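N-acetylneuraminic acid (Sialic acid) synthetase (Leptospira borgpetersenii serovar Hardjo-bovis, PDB 6NCS) probably catalyses a sialic acid synthase reaction, condensing an N-acylated sugar with phosphoenolpyruvate, and binds manganese. Local coordinates at residues P25-G37 / A50-Y63. Sequence-based numbering, arbitrary orientation.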
loop_
_atom_site.group_PDB
_atom_site.type_symbol
_atom_site.label_atom_id
_atom_site.label_comp_id
_atom_site.label_asym_id
_atom_site.label_seq_id
_atom_site.Cartn_x
_atom_site.Cartn_y
_atom_site.Cartn_z
ATOM N N PRO A 25 5.646 -9.297 12.409
ATOM C CA PRO A 25 4.290 -8.751 12.294
ATOM C C PRO A 25 4.272 -7.259 12.552
ATOM O O PRO A 25 5.130 -6.714 13.251
ATOM C CB PRO A 25 3.505 -9.490 13.384
ATOM C CG PRO A 25 4.280 -10.731 13.639
ATOM C CD PRO A 25 5.715 -10.390 13.394
ATOM N N VAL A 26 3.259 -6.607 11.979
ATOM C CA VAL A 26 2.994 -5.210 12.300
ATOM C C VAL A 26 2.701 -5.084 13.781
ATOM O O VAL A 26 1.860 -5.806 14.326
ATOM C CB VAL A 26 1.818 -4.689 11.467
ATOM C CG1 VAL A 26 1.513 -3.228 11.830
ATOM C CG2 VAL A 26 2.125 -4.829 9.992
ATOM N N PHE A 27 3.386 -4.152 14.435
ATOM C CA PHE A 27 3.215 -3.875 15.855
ATOM C C PHE A 27 2.088 -2.862 16.012
ATOM O O PHE A 27 2.184 -1.747 15.489
ATOM C CB PHE A 27 4.537 -3.337 16.403
ATOM C CG PHE A 27 4.583 -3.201 17.883
ATOM C CD1 PHE A 27 4.823 -4.311 18.684
ATOM C CD2 PHE A 27 4.455 -1.954 18.480
ATOM C CE1 PHE A 27 4.897 -4.178 20.064
ATOM C CE2 PHE A 27 4.527 -1.811 19.867
ATOM C CZ PHE A 27 4.745 -2.922 20.654
ATOM N N ILE A 28 1.011 -3.244 16.701
ATOM C CA ILE A 28 -0.198 -2.411 16.781
ATOM C C ILE A 28 -0.336 -1.833 18.185
ATOM O O ILE A 28 -0.386 -2.580 19.171
ATOM C CB ILE A 28 -1.449 -3.208 16.385
ATOM C CG1 ILE A 28 -1.333 -3.628 14.914
ATOM C CG2 ILE A 28 -2.711 -2.335 16.558
ATOM C CD1 ILE A 28 -2.410 -4.571 14.449
ATOM N N ILE A 29 -0.433 -0.503 18.262
ATOM C CA ILE A 29 -0.490 0.247 19.515
ATOM C C ILE A 29 -1.884 0.836 19.642
ATOM O O ILE A 29 -2.323 1.580 18.761
ATOM C CB ILE A 29 0.552 1.377 19.549
ATOM C CG1 ILE A 29 1.981 0.823 19.494
ATOM C CG2 ILE A 29 0.365 2.253 20.811
ATOM C CD1 ILE A 29 2.973 1.837 18.873
ATOM N N ALA A 30 -2.561 0.535 20.750
ATOM C CA ALA A 30 -3.820 1.175 21.101
ATOM C C ALA A 30 -3.496 2.417 21.922
ATOM O O ALA A 30 -2.948 2.304 23.015
ATOM C CB ALA A 30 -4.699 0.201 21.888
ATOM N N GLU A 31 -3.796 3.606 21.387
ATOM C CA GLU A 31 -3.489 4.855 22.090
ATOM C C GLU A 31 -4.679 5.173 22.987
ATOM O O GLU A 31 -5.696 5.696 22.531
ATOM C CB GLU A 31 -3.176 5.976 21.093
ATOM C CG GLU A 31 -3.409 7.423 21.580
ATOM C CD GLU A 31 -2.412 7.903 22.624
ATOM O OE1 GLU A 31 -1.948 9.060 22.510
ATOM O OE2 GLU A 31 -2.100 7.136 23.560
ATOM N N ALA A 32 -4.565 4.812 24.270
ATOM C CA ALA A 32 -5.595 5.181 25.233
ATOM C C ALA A 32 -5.605 6.682 25.457
ATOM O O ALA A 32 -6.660 7.258 25.742
ATOM C CB ALA A 32 -5.377 4.454 26.560
ATOM N N GLY A 33 -4.443 7.313 25.347
ATOM C CA GLY A 33 -4.353 8.760 25.363
ATOM C C GLY A 33 -4.907 9.321 26.652
ATOM O O GLY A 33 -4.481 8.942 27.752
ATOM N N LEU A 34 -5.883 10.220 26.514
ATOM C CA LEU A 34 -6.569 10.829 27.646
ATOM C C LEU A 34 -8.019 10.381 27.753
ATOM O O LEU A 34 -8.774 10.935 28.556
ATOM C CB LEU A 34 -6.499 12.351 27.537
ATOM C CG LEU A 34 -5.071 12.905 27.536
ATOM C CD1 LEU A 34 -5.083 14.412 27.653
ATOM C CD2 LEU A 34 -4.273 12.293 28.667
ATOM N N ASN A 35 -8.423 9.382 26.963
ATOM C CA ASN A 35 -9.841 9.051 26.832
ATOM C C ASN A 35 -10.437 8.487 28.118
ATOM O O ASN A 35 -11.658 8.562 28.307
ATOM C CB ASN A 35 -10.020 8.078 25.654
ATOM C CG ASN A 35 -11.464 7.713 25.413
ATOM O OD1 ASN A 35 -11.925 6.660 25.840
ATOM N ND2 ASN A 35 -12.187 8.585 24.726
ATOM N N HIS A 36 -9.606 7.978 29.033
ATOM C CA HIS A 36 -10.106 7.507 30.323
ATOM C C HIS A 36 -10.531 8.648 31.243
ATOM O O HIS A 36 -11.199 8.399 32.252
ATOM C CB HIS A 36 -9.029 6.677 31.014
ATOM C CG HIS A 36 -7.699 7.358 31.045
ATOM N ND1 HIS A 36 -7.445 8.452 31.845
ATOM C CD2 HIS A 36 -6.571 7.146 30.327
ATOM C CE1 HIS A 36 -6.204 8.861 31.648
ATOM N NE2 HIS A 36 -5.650 8.084 30.732
ATOM N N GLY A 37 -10.137 9.883 30.941
ATOM C CA GLY A 37 -10.583 11.005 31.741
ATOM C C GLY A 37 -10.041 11.051 33.149
ATOM O O GLY A 37 -10.575 11.791 33.984
ATOM N N ALA A 50 -8.278 -4.064 25.400
ATOM C CA ALA A 50 -7.236 -3.988 24.375
ATOM C C ALA A 50 -6.466 -5.295 24.287
ATOM O O ALA A 50 -6.064 -5.717 23.194
ATOM C CB ALA A 50 -6.271 -2.838 24.672
ATOM N N ALA A 51 -6.232 -5.940 25.428
ATOM C CA ALA A 51 -5.567 -7.235 25.398
ATOM C C ALA A 51 -6.464 -8.275 24.748
ATOM O O ALA A 51 -5.996 -9.103 23.957
ATOM C CB ALA A 51 -5.160 -7.650 26.815
ATOM N N ASP A 52 -7.766 -8.219 25.038
ATOM C CA ASP A 52 -8.702 -9.144 24.410
ATOM C C ASP A 52 -8.769 -8.949 22.898
ATOM O O ASP A 52 -8.999 -9.918 22.163
ATOM C CB ASP A 52 -10.087 -8.980 25.039
ATOM C CG ASP A 52 -11.128 -9.865 24.393
ATOM O OD1 ASP A 52 -11.080 -11.097 24.605
ATOM O OD2 ASP A 52 -11.996 -9.327 23.672
ATOM N N ALA A 53 -8.578 -7.715 22.415
ATOM C CA ALA A 53 -8.563 -7.418 20.984
ATOM C C ALA A 53 -7.265 -7.840 20.308
ATOM O O ALA A 53 -7.198 -7.820 19.069
ATOM C CB ALA A 53 -8.789 -5.923 20.746
ATOM N N LYS A 54 -6.260 -8.221 21.103
ATOM C CA LYS A 54 -4.948 -8.708 20.662
ATOM C C LYS A 54 -4.073 -7.587 20.092
ATOM O O LYS A 54 -3.189 -7.838 19.263
ATOM C CB LYS A 54 -5.062 -9.861 19.657
ATOM C CG LYS A 54 -5.952 -11.038 20.107
ATOM C CD LYS A 54 -5.508 -11.599 21.440
ATOM C CE LYS A 54 -6.473 -12.664 21.932
ATOM N NZ LYS A 54 -6.295 -12.914 23.390
ATOM N N ALA A 55 -4.280 -6.354 20.549
ATOM C CA ALA A 55 -3.296 -5.306 20.308
ATOM C C ALA A 55 -1.973 -5.675 20.963
ATOM O O ALA A 55 -1.937 -6.344 22.002
ATOM C CB ALA A 55 -3.790 -3.963 20.871
ATOM N N ASN A 56 -0.867 -5.236 20.352
ATOM C CA ASN A 56 0.438 -5.568 20.927
ATOM C C ASN A 56 0.753 -4.720 22.145
ATOM O O ASN A 56 1.436 -5.186 23.072
ATOM C CB ASN A 56 1.556 -5.390 19.896
ATOM C CG ASN A 56 1.370 -6.262 18.684
ATOM O OD1 ASN A 56 0.787 -5.844 17.685
ATOM N ND2 ASN A 56 1.875 -7.490 18.756
ATOM N N ALA A 57 0.267 -3.485 22.163
ATOM C CA ALA A 57 0.631 -2.551 23.213
ATOM C C ALA A 57 -0.527 -1.601 23.470
ATOM O O ALA A 57 -1.351 -1.357 22.586
ATOM C CB ALA A 57 1.896 -1.769 22.831
ATOM N N ILE A 58 -0.584 -1.064 24.690
ATOM C CA ILE A 58 -1.489 0.036 25.008
ATOM C C ILE A 58 -0.665 1.180 25.590
ATOM O O ILE A 58 0.238 0.964 26.410
ATOM C CB ILE A 58 -2.634 -0.405 25.952
ATOM C CG1 ILE A 58 -3.610 0.743 26.204
ATOM C CG2 ILE A 58 -2.087 -0.995 27.271
ATOM C CD1 ILE A 58 -4.928 0.316 26.834
ATOM N N LYS A 59 -0.957 2.399 25.130
ATOM C CA LYS A 59 -0.135 3.569 25.401
ATOM C C LYS A 59 -0.953 4.620 26.147
ATOM O O LYS A 59 -2.119 4.858 25.818
ATOM C CB LYS A 59 0.410 4.163 24.091
ATOM C CG LYS A 59 1.506 5.195 24.286
ATOM C CD LYS A 59 1.892 5.837 22.954
ATOM C CE LYS A 59 0.861 6.869 22.568
ATOM N NZ LYS A 59 0.640 7.733 23.778
ATOM N N PHE A 60 -0.333 5.248 27.146
ATOM C CA PHE A 60 -0.948 6.310 27.940
ATOM C C PHE A 60 -0.119 7.587 27.775
ATOM O O PHE A 60 0.848 7.620 27.012
ATOM C CB PHE A 60 -1.095 5.861 29.409
ATOM C CG PHE A 60 -2.121 4.760 29.602
ATOM C CD1 PHE A 60 -3.435 5.065 29.927
ATOM C CD2 PHE A 60 -1.775 3.425 29.423
ATOM C CE1 PHE A 60 -4.394 4.056 30.084
ATOM C CE2 PHE A 60 -2.721 2.409 29.576
ATOM C CZ PHE A 60 -4.030 2.726 29.912
ATOM N N GLN A 61 -0.526 8.664 28.445
ATOM C CA GLN A 61 0.174 9.944 28.357
ATOM C C GLN A 61 0.559 10.407 29.753
ATOM O O GLN A 61 -0.277 10.396 30.662
ATOM C CB GLN A 61 -0.677 11.020 27.670
ATOM C CG GLN A 61 -0.938 10.696 26.196
ATOM C CD GLN A 61 -1.789 11.730 25.488
ATOM O OE1 GLN A 61 -1.982 12.843 25.971
ATOM N NE2 GLN A 61 -2.327 11.348 24.331
ATOM N N ALA A 62 1.815 10.828 29.905
ATOM C CA ALA A 62 2.384 11.247 31.187
ATOM C C ALA A 62 2.801 12.708 31.070
ATOM O O ALA A 62 3.799 13.026 30.409
ATOM C CB ALA A 62 3.573 10.361 31.565
ATOM N N TYR A 63 2.045 13.604 31.710
ATOM C CA TYR A 63 2.217 15.023 31.435
ATOM C C TYR A 63 1.779 15.837 32.638
ATOM O O TYR A 63 1.055 15.353 33.514
ATOM C CB TYR A 63 1.399 15.462 30.209
ATOM C CG TYR A 63 -0.078 15.277 30.452
ATOM C CD1 TYR A 63 -0.663 14.022 30.348
ATOM C CD2 TYR A 63 -0.881 16.347 30.832
ATOM C CE1 TYR A 63 -2.011 13.840 30.617
ATOM C CE2 TYR A 63 -2.226 16.173 31.096
ATOM C CZ TYR A 63 -2.784 14.919 30.980
ATOM O OH TYR A 63 -4.122 14.743 31.247
HETATM O O HOH W 1 -2.944 8.744 29.874
#
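Glu-31 and Lys-59, paired on neighbouring parallel strands, form a buried salt bridge, with Lys-59 NZ 2.8 Å from Glu-31 OE2. The ammonium group comes in from above the carboxylate plane, and bends at chi3 (78°) and chi4 (49°) curl the lysine chain back over the acid. The other oxygen, Glu-31 OE1, accepts Gln-61 NE2 at 2.9 Å from the opposite face of the carboxylate, with the bond nearly within the amide plane of Gln-61. Both carboxylate oxygens are thus held from the second strand. Thr-106 and a bound citrate are further partners of Lys-59 NZ, while Arg-68 bonds Gln-61 OE1 and so helps to fix the amide's orientation.

Beneath this polar cluster runs the parallel backbone ladder, in which Ala-30 N reaches Ala-57 O at 2.9 Å and Ala-30 O receives Lys-59 N. At the start of the ladder Asn-56 turns its side chain back, and OD1 takes the N-H of Ile-28 in a nearly straight bond (165°); its CB lies over one face of the Phe-27 ring. Past the other end, a water links Gly-33 O, His-36 NE2 and Gln-61 N. His-36 ND1 is hydrogen-bonded to Gly-38 N, just beyond the segment, so both ring nitrogens are engaged. Ala-32 CB sits over one face of the Phe-60 ring, 4.0 Å from its centroid, and His-36 CD2 meets that ring's edge. Farther along, Leu-34 CD2 presses against Tyr-63 CE1 at 3.4 Å.

Helix 40-52 connects the strands, closing in a Schellman motif at Lys-54, and His-231, a manganese ligand, touches Glu-31 from strand 227-231. The whole exemplifies the first beta-alpha-beta unit of a TIM barrel, with polar side chains near the C-terminal strand ends facing the metal site.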